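Trimethylamine-N-oxide reductase (Haemophilus influenzae, PDB 7L5I) probably reduces trimethylamine N-oxide and related oxides at a molybdenum centre held by two pterin guanosine dinucleotide cofactors. Local coordinates at residues E32-V37 with V48-K53; Q70-D75 with T686-K691; W224-Q229 with D512-G517. All blocks are in the same frame, centred on the assembly; numbering follows the deposited sequence.

Interaction 1: residues E32-V37 with V48-K53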
# COMPACT_ATOMS: atom_id res chain seq x y z
N GLU A 32 -24.46 32.97 1.61
CA GLU A 32 -24.84 31.60 1.92
C GLU A 32 -23.63 30.73 2.27
O GLU A 32 -22.52 30.93 1.75
CB GLU A 32 -25.55 30.96 0.72
CG GLU A 32 -26.76 31.71 0.22
CD GLU A 32 -27.35 31.07 -1.02
OE1 GLU A 32 -26.73 30.11 -1.54
OE2 GLU A 32 -28.42 31.52 -1.48
N MET A 33 -23.86 29.75 3.13
CA MET A 33 -22.87 28.71 3.44
C MET A 33 -23.08 27.61 2.40
O MET A 33 -24.03 26.83 2.49
CB MET A 33 -23.04 28.21 4.87
CG MET A 33 -21.77 27.66 5.50
SD MET A 33 -21.22 26.10 4.74
CE MET A 33 -22.54 24.99 5.30
N LYS A 34 -22.21 27.56 1.39
CA LYS A 34 -22.38 26.67 0.25
C LYS A 34 -21.44 25.47 0.28
O LYS A 34 -21.25 24.81 -0.75
CB LYS A 34 -22.18 27.43 -1.06
CG LYS A 34 -23.20 28.51 -1.35
CD LYS A 34 -22.86 29.23 -2.65
CE LYS A 34 -22.18 30.56 -2.40
NZ LYS A 34 -22.36 31.48 -3.55
N THR A 35 -20.82 25.21 1.43
CA THR A 35 -19.82 24.17 1.57
C THR A 35 -20.46 22.95 2.20
O THR A 35 -21.19 23.06 3.19
CB THR A 35 -18.65 24.67 2.42
OG1 THR A 35 -17.96 25.73 1.73
CG2 THR A 35 -17.65 23.54 2.71
N VAL A 36 -20.21 21.79 1.60
CA VAL A 36 -20.54 20.50 2.19
C VAL A 36 -19.23 19.87 2.64
O VAL A 36 -18.24 19.87 1.90
CB VAL A 36 -21.26 19.59 1.18
CG1 VAL A 36 -21.63 18.24 1.82
CG2 VAL A 36 -22.49 20.29 0.64
N VAL A 37 -19.23 19.31 3.85
CA VAL A 37 -18.05 18.64 4.37
C VAL A 37 -18.17 17.15 4.12
O VAL A 37 -19.19 16.52 4.44
CB VAL A 37 -17.83 18.94 5.86
CG1 VAL A 37 -16.71 18.06 6.40
CG2 VAL A 37 -17.53 20.41 6.07
N VAL A 48 -17.29 23.18 -2.19
CA VAL A 48 -18.18 24.29 -2.50
C VAL A 48 -19.05 23.91 -3.69
O VAL A 48 -18.55 23.47 -4.73
CB VAL A 48 -17.40 25.58 -2.80
CG1 VAL A 48 -18.37 26.72 -3.08
CG2 VAL A 48 -16.47 25.92 -1.67
N VAL A 49 -20.37 24.08 -3.53
CA VAL A 49 -21.36 23.75 -4.54
C VAL A 49 -22.08 25.02 -4.94
O VAL A 49 -22.56 25.76 -4.06
CB VAL A 49 -22.36 22.70 -4.02
CG1 VAL A 49 -23.29 22.26 -5.12
CG2 VAL A 49 -21.63 21.52 -3.43
N GLN A 50 -22.18 25.27 -6.24
CA GLN A 50 -22.82 26.44 -6.82
C GLN A 50 -23.84 25.95 -7.84
O GLN A 50 -23.46 25.39 -8.87
CB GLN A 50 -21.78 27.37 -7.46
CG GLN A 50 -22.33 28.69 -7.98
CD GLN A 50 -22.84 29.59 -6.86
OE1 GLN A 50 -22.07 30.01 -5.99
NE2 GLN A 50 -24.13 29.88 -6.89
N ASP A 51 -25.12 26.14 -7.54
CA ASP A 51 -26.20 25.73 -8.45
C ASP A 51 -26.14 24.24 -8.75
O ASP A 51 -26.32 23.83 -9.90
CB ASP A 51 -26.16 26.53 -9.76
CG ASP A 51 -26.36 28.02 -9.55
OD1 ASP A 51 -27.17 28.40 -8.68
OD2 ASP A 51 -25.71 28.80 -10.28
N GLY A 52 -25.87 23.43 -7.74
CA GLY A 52 -25.80 22.00 -7.93
C GLY A 52 -24.55 21.48 -8.61
O GLY A 52 -24.49 20.28 -8.92
N LYS A 53 -23.54 22.32 -8.86
CA LYS A 53 -22.29 21.87 -9.46
C LYS A 53 -21.14 22.12 -8.49
O LYS A 53 -21.09 23.18 -7.85
CB LYS A 53 -22.00 22.57 -10.80
CG LYS A 53 -20.76 22.03 -11.54
CD LYS A 53 -20.85 22.13 -13.07
CE LYS A 53 -19.84 21.19 -13.76
NZ LYS A 53 -20.48 20.14 -14.64
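Lys-34 passes over the Val-49 carbonyl and reaches Gln-50 with its outer half, and the two side chains run obliquely past each other before their ends join. The lysine starts close to the neighbouring backbone, Lys-34 CB lying 3.5 Å from Val-49 O. Further out, Lys-34 CD is 3.5 Å from Gln-50 OE1, and the bend at chi3 (-101°) turns CE, and NZ beyond it, alongside that oxygen. Lys-34 NZ donates to Gln-50 OE1 at 2.9 Å, in the plane of the carbonyl and on a lone pair. Gln-50 meets it halfway: its CG extends away from the backbone N, and the turn at chi2 (66°) swings the amide back toward the lysine.

The main chains themselves are linked by Val-49 N, which donates to Lys-34 O at 3.0 Å in a nearly straight bond (166°). The CA-H of Val-48 leans on the same carbonyl, so one oxygen takes both contacts. One residue along, Thr-35 and Val-48 form an antiparallel non-hydrogen-bonded pair with their CA atoms 4.4 Å apart. Their side chains share a face of the sheet, and Thr-35 OG1 lies 3.7 Å from Val-48 CG2. Val-36 and Val-49 approach more loosely through their CG2 methyls, at 4.3 Å. Val-36 also rests on Lys-528 and Asn-595, and Val-49 on Val-530, so these two valines face the rest of the protein.

After Val-49 the chain reverses in a type I' turn from Gln-50 to Lys-53, closed by backbone bonds in both directions between those two residues. This surface contact is thus the open end of a beta hairpin made by strands 35-40 and 43-50, and with strand 53-59 it forms a three-stranded antiparallel meander near the N-terminus.

Interaction 2: residues Q70-D75 with T686-K691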
# COMPACT_ATOMS: atom_id res chain seq x y z
N GLN A 70 -6.65 16.88 -2.35
CA GLN A 70 -7.95 17.34 -1.89
C GLN A 70 -8.65 18.26 -2.87
O GLN A 70 -9.80 18.64 -2.61
CB GLN A 70 -7.79 18.08 -0.55
CG GLN A 70 -7.15 17.23 0.55
CD GLN A 70 -6.66 18.04 1.74
OE1 GLN A 70 -6.40 19.25 1.65
NE2 GLN A 70 -6.47 17.35 2.87
N THR A 71 -8.00 18.64 -3.97
CA THR A 71 -8.46 19.76 -4.78
C THR A 71 -9.19 19.34 -6.05
O THR A 71 -9.56 20.22 -6.84
CB THR A 71 -7.27 20.67 -5.15
OG1 THR A 71 -6.34 19.94 -5.98
CG2 THR A 71 -6.56 21.19 -3.90
N VAL A 72 -9.46 18.05 -6.25
CA VAL A 72 -9.98 17.61 -7.55
C VAL A 72 -11.29 16.82 -7.46
O VAL A 72 -11.55 15.95 -8.30
CB VAL A 72 -8.90 16.80 -8.32
CG1 VAL A 72 -7.75 17.71 -8.74
CG2 VAL A 72 -8.36 15.63 -7.50
N VAL A 73 -12.17 17.20 -6.53
CA VAL A 73 -13.46 16.54 -6.41
C VAL A 73 -14.27 16.71 -7.70
O VAL A 73 -14.88 15.76 -8.21
CB VAL A 73 -14.24 17.06 -5.19
CG1 VAL A 73 -15.69 16.55 -5.19
CG2 VAL A 73 -13.58 16.60 -3.90
N ALA A 74 -14.30 17.93 -8.24
CA ALA A 74 -15.02 18.17 -9.50
C ALA A 74 -14.50 17.26 -10.61
O ALA A 74 -15.29 16.66 -11.34
CB ALA A 74 -14.91 19.63 -9.92
N ASP A 75 -13.16 17.14 -10.76
CA ASP A 75 -12.61 16.25 -11.78
C ASP A 75 -13.05 14.82 -11.56
O ASP A 75 -13.30 14.08 -12.51
CB ASP A 75 -11.09 16.28 -11.80
CG ASP A 75 -10.50 17.57 -12.36
OD1 ASP A 75 -11.25 18.50 -12.73
OD2 ASP A 75 -9.26 17.64 -12.40
N THR A 686 -7.16 13.03 -13.50
CA THR A 686 -7.55 14.38 -13.13
C THR A 686 -6.47 15.36 -13.58
O THR A 686 -5.43 14.99 -14.14
CB THR A 686 -7.76 14.52 -11.63
OG1 THR A 686 -6.50 14.43 -10.95
CG2 THR A 686 -8.75 13.49 -11.09
N SER A 687 -6.70 16.64 -13.28
CA SER A 687 -5.75 17.68 -13.64
C SER A 687 -4.45 17.61 -12.85
O SER A 687 -3.49 18.30 -13.21
CB SER A 687 -6.42 19.05 -13.45
OG SER A 687 -6.76 19.23 -12.09
N LEU A 688 -4.37 16.79 -11.79
CA LEU A 688 -3.11 16.62 -11.11
C LEU A 688 -2.03 16.05 -12.03
O LEU A 688 -0.85 16.22 -11.75
CB LEU A 688 -3.27 15.69 -9.90
CG LEU A 688 -4.19 16.24 -8.79
CD1 LEU A 688 -4.30 15.24 -7.65
CD2 LEU A 688 -3.67 17.56 -8.31
N ARG A 689 -2.42 15.36 -13.09
CA ARG A 689 -1.44 14.80 -14.02
C ARG A 689 -0.46 15.86 -14.49
O ARG A 689 0.72 15.57 -14.71
CB ARG A 689 -2.16 14.18 -15.22
CG ARG A 689 -1.23 13.54 -16.25
CD ARG A 689 -2.05 12.79 -17.28
NE ARG A 689 -1.26 12.33 -18.42
CZ ARG A 689 -0.61 11.18 -18.46
NH1 ARG A 689 -0.62 10.37 -17.41
NH2 ARG A 689 0.08 10.82 -19.55
N GLN A 690 -0.92 17.10 -14.65
CA GLN A 690 -0.07 18.14 -15.19
C GLN A 690 1.05 18.52 -14.22
O GLN A 690 2.05 19.11 -14.65
CB GLN A 690 -0.91 19.33 -15.59
CG GLN A 690 -2.10 18.95 -16.51
CD GLN A 690 -1.73 17.94 -17.61
OE1 GLN A 690 -0.69 18.05 -18.26
NE2 GLN A 690 -2.60 16.96 -17.83
N LYS A 691 0.95 18.14 -12.95
CA LYS A 691 1.99 18.46 -11.99
C LYS A 691 3.19 17.53 -12.07
O LYS A 691 4.22 17.83 -11.46
CB LYS A 691 1.40 18.44 -10.58
CG LYS A 691 0.41 19.59 -10.38
CD LYS A 691 -0.11 19.72 -8.97
CE LYS A 691 -0.89 21.03 -8.79
NZ LYS A 691 0.00 22.18 -8.47
O HOH W 1 -9.16 20.65 -11.96
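Asp-75 lies against Thr-686 and Ser-687 along its whole length. Asp-75 CB packs 3.7 Å from Thr-686 CG2. CG comes next, held beside the backbone N (chi1 -72°), which aims the carboxylate at Ser-687, where the helical turns of 687-691 begin. Asp-75 OD2 takes the amide hydrogen of Ser-687 N at 2.9 Å, close to its own C-O direction and with a fairly straight N-H (162°); Ser-687 OG is also near, 3.0 Å from Asp-75 OD2. OD1 is reached through water 1, which donates to it weakly and to Ser-687 OG more firmly at 2.8 Å. The serine is therefore approached by one carboxylate both directly and through solvent.

Deeper in, Val-72 fills the apolar side: Val-72 CG1 sits 3.9 Å from Leu-688 CG, while CG2 faces Leu-688 CD1 and Thr-686 OG1. That hydroxyl accepts from Leu-688 N in an ST turn and also bonds Leu-683 O.

Asp-75 belongs to helix 73-78, with Val-72 at its N-cap position. Val-73 and Ala-74 turn their side chains onto Val-54 of strand 53-59, and the opposing loop runs between strands 668-671 and 699-702 of the dinucleotide-binding region.

Interaction 3: residues W224-Q229 with D512-G517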
# COMPACT_ATOMS: atom_id res chain seq x y z
N TRP A 224 -5.75 4.96 5.64
CA TRP A 224 -6.76 3.95 5.31
C TRP A 224 -8.15 4.44 5.64
O TRP A 224 -9.10 4.17 4.91
CB TRP A 224 -6.44 2.65 6.06
CG TRP A 224 -7.45 1.58 5.82
CD1 TRP A 224 -8.41 1.14 6.72
CD2 TRP A 224 -7.63 0.80 4.63
NE1 TRP A 224 -9.19 0.16 6.14
CE2 TRP A 224 -8.71 -0.08 4.86
CE3 TRP A 224 -6.98 0.76 3.39
CZ2 TRP A 224 -9.15 -0.99 3.90
CZ3 TRP A 224 -7.44 -0.16 2.42
CH2 TRP A 224 -8.50 -1.02 2.69
N MET A 225 -8.31 5.14 6.76
CA MET A 225 -9.54 5.87 7.01
C MET A 225 -9.38 7.22 6.32
O MET A 225 -9.38 7.27 5.09
CB MET A 225 -9.79 5.95 8.50
CG MET A 225 -10.14 4.55 9.00
SD MET A 225 -10.42 4.44 10.77
CE MET A 225 -8.79 4.74 11.38
N SER A 226 -9.19 8.29 7.06
CA SER A 226 -9.00 9.61 6.46
C SER A 226 -7.86 10.29 7.20
O SER A 226 -7.90 10.40 8.42
CB SER A 226 -10.30 10.41 6.53
OG SER A 226 -10.18 11.69 5.96
N THR A 227 -6.84 10.76 6.48
CA THR A 227 -5.66 11.24 7.20
C THR A 227 -5.99 12.37 8.19
O THR A 227 -6.66 13.34 7.85
CB THR A 227 -4.57 11.72 6.24
OG1 THR A 227 -3.48 12.24 7.02
CG2 THR A 227 -5.04 12.79 5.25
N ASP A 228 -5.46 12.24 9.43
CA ASP A 228 -5.61 13.30 10.43
C ASP A 228 -4.67 14.48 10.20
O ASP A 228 -4.85 15.52 10.86
CB ASP A 228 -5.45 12.74 11.86
CG ASP A 228 -4.03 12.22 12.19
OD1 ASP A 228 -3.03 12.70 11.65
OD2 ASP A 228 -3.94 11.32 13.06
N GLN A 229 -3.74 14.36 9.25
CA GLN A 229 -2.83 15.41 8.79
C GLN A 229 -1.79 15.79 9.83
O GLN A 229 -1.00 16.70 9.59
CB GLN A 229 -3.61 16.67 8.36
CG GLN A 229 -4.70 16.33 7.37
CD GLN A 229 -5.28 17.53 6.66
OE1 GLN A 229 -5.11 17.67 5.45
NE2 GLN A 229 -5.94 18.42 7.41
N ASP A 512 -21.90 8.92 4.27
CA ASP A 512 -21.05 7.97 4.99
C ASP A 512 -20.39 8.65 6.19
O ASP A 512 -20.66 9.81 6.51
CB ASP A 512 -20.01 7.37 4.04
CG ASP A 512 -19.71 5.89 4.34
OD1 ASP A 512 -19.84 5.45 5.50
OD2 ASP A 512 -19.29 5.19 3.38
N LEU A 513 -19.58 7.86 6.91
CA LEU A 513 -18.81 8.32 8.06
C LEU A 513 -17.43 7.71 7.97
O LEU A 513 -17.26 6.61 7.44
CB LEU A 513 -19.40 7.85 9.40
CG LEU A 513 -20.79 8.32 9.80
CD1 LEU A 513 -21.30 7.41 10.89
CD2 LEU A 513 -20.67 9.74 10.26
N THR A 514 -16.43 8.42 8.49
CA THR A 514 -15.09 7.88 8.67
C THR A 514 -14.45 8.54 9.89
O THR A 514 -15.10 9.30 10.62
CB THR A 514 -14.25 8.03 7.37
OG1 THR A 514 -13.01 7.28 7.50
CG2 THR A 514 -13.92 9.49 7.09
N MET A 515 -13.21 8.15 10.17
CA MET A 515 -12.46 8.70 11.28
C MET A 515 -11.18 9.34 10.79
O MET A 515 -10.61 8.92 9.76
CB MET A 515 -12.01 7.63 12.30
CG MET A 515 -13.00 6.65 12.79
SD MET A 515 -13.90 7.23 14.21
CE MET A 515 -12.76 7.90 15.43
N ALA A 516 -10.71 10.32 11.54
CA ALA A 516 -9.37 10.85 11.40
C ALA A 516 -8.39 9.83 11.94
O ALA A 516 -8.46 9.44 13.11
CB ALA A 516 -9.23 12.17 12.16
N GLY A 517 -7.47 9.38 11.08
CA GLY A 517 -6.71 8.20 11.41
C GLY A 517 -5.31 8.17 10.85
O GLY A 517 -4.84 9.17 10.29
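Ser-226 pairs in parallel with Ala-516, joining the short strand 226-227 to strand 512-517 in a mixed four-stranded sheet where 226-227 lies outermost. The backbone bonds keep the parallel pattern for a short way, Ser-226 straddling Ala-516, although the chain turns a corner at Ala-516. Ser-226 N gives only a weak, bent bond (134°) to Met-515 O. Ser-226 O then accepts from Gly-517 N at 2.9 Å, the donor lying 28° off the carbonyl plane, and the CA-H of Ala-516 touches this oxygen too. Next, Asp-228 N donates to Gly-517 O at 3.2 Å, in the carbonyl plane and on a lone pair. The backbone N of Met-515, buried by the contact, has no partner in the model.

The apolar contacts begin with the two methionines, which lie alongside each other and point the same way: Met-225 SD is 3.9 Å from Met-515 CB. The bend at chi3 (-68°) carries Met-225 CE onward, to 4.0 Å from Gly-517 CA. On the face that carries Ser-226 and Ala-516, Ser-226 CB meets Thr-514 CG2 at 3.8 Å. Separately, Asp-228 CB meets Ala-516 CB.

Polar side chains find partners beyond the pair. Ser-226 OG bonds Ala-40 O, and Asp-228 OD2 bonds Ser-520 OG. Asn-390 ND2 spans the two segments, hydrogen-bonding both Gly-517 O and Thr-227 OG1, and Thr-227 OG1 also closes an ST turn by accepting Gln-229 N at 3.1 Å.

Overall arrangement
Interactions 2 and 3 touch directly: Gln-70 NE2 probably donates to Gln-229 OE1 at 2.9 Å, and along the chain interaction 3 is nested within the loop that interaction 2 closes. Interaction 1 touches neither, its nearest atoms staying about 6 Å from interaction 2 and 7 Å from interaction 3. Its first strand nevertheless runs on to Ala-40, followed by His-41, and these two bond Ser-226 and Thr-227 of interaction 3. The cofactor side belongs to the other two: the side chains of Leu-688 and Thr-227 each lie about 9 Å from a bound guanosine dinucleotide cofactor, and that of Met-225 about 12 Å from the bound oxygen atom.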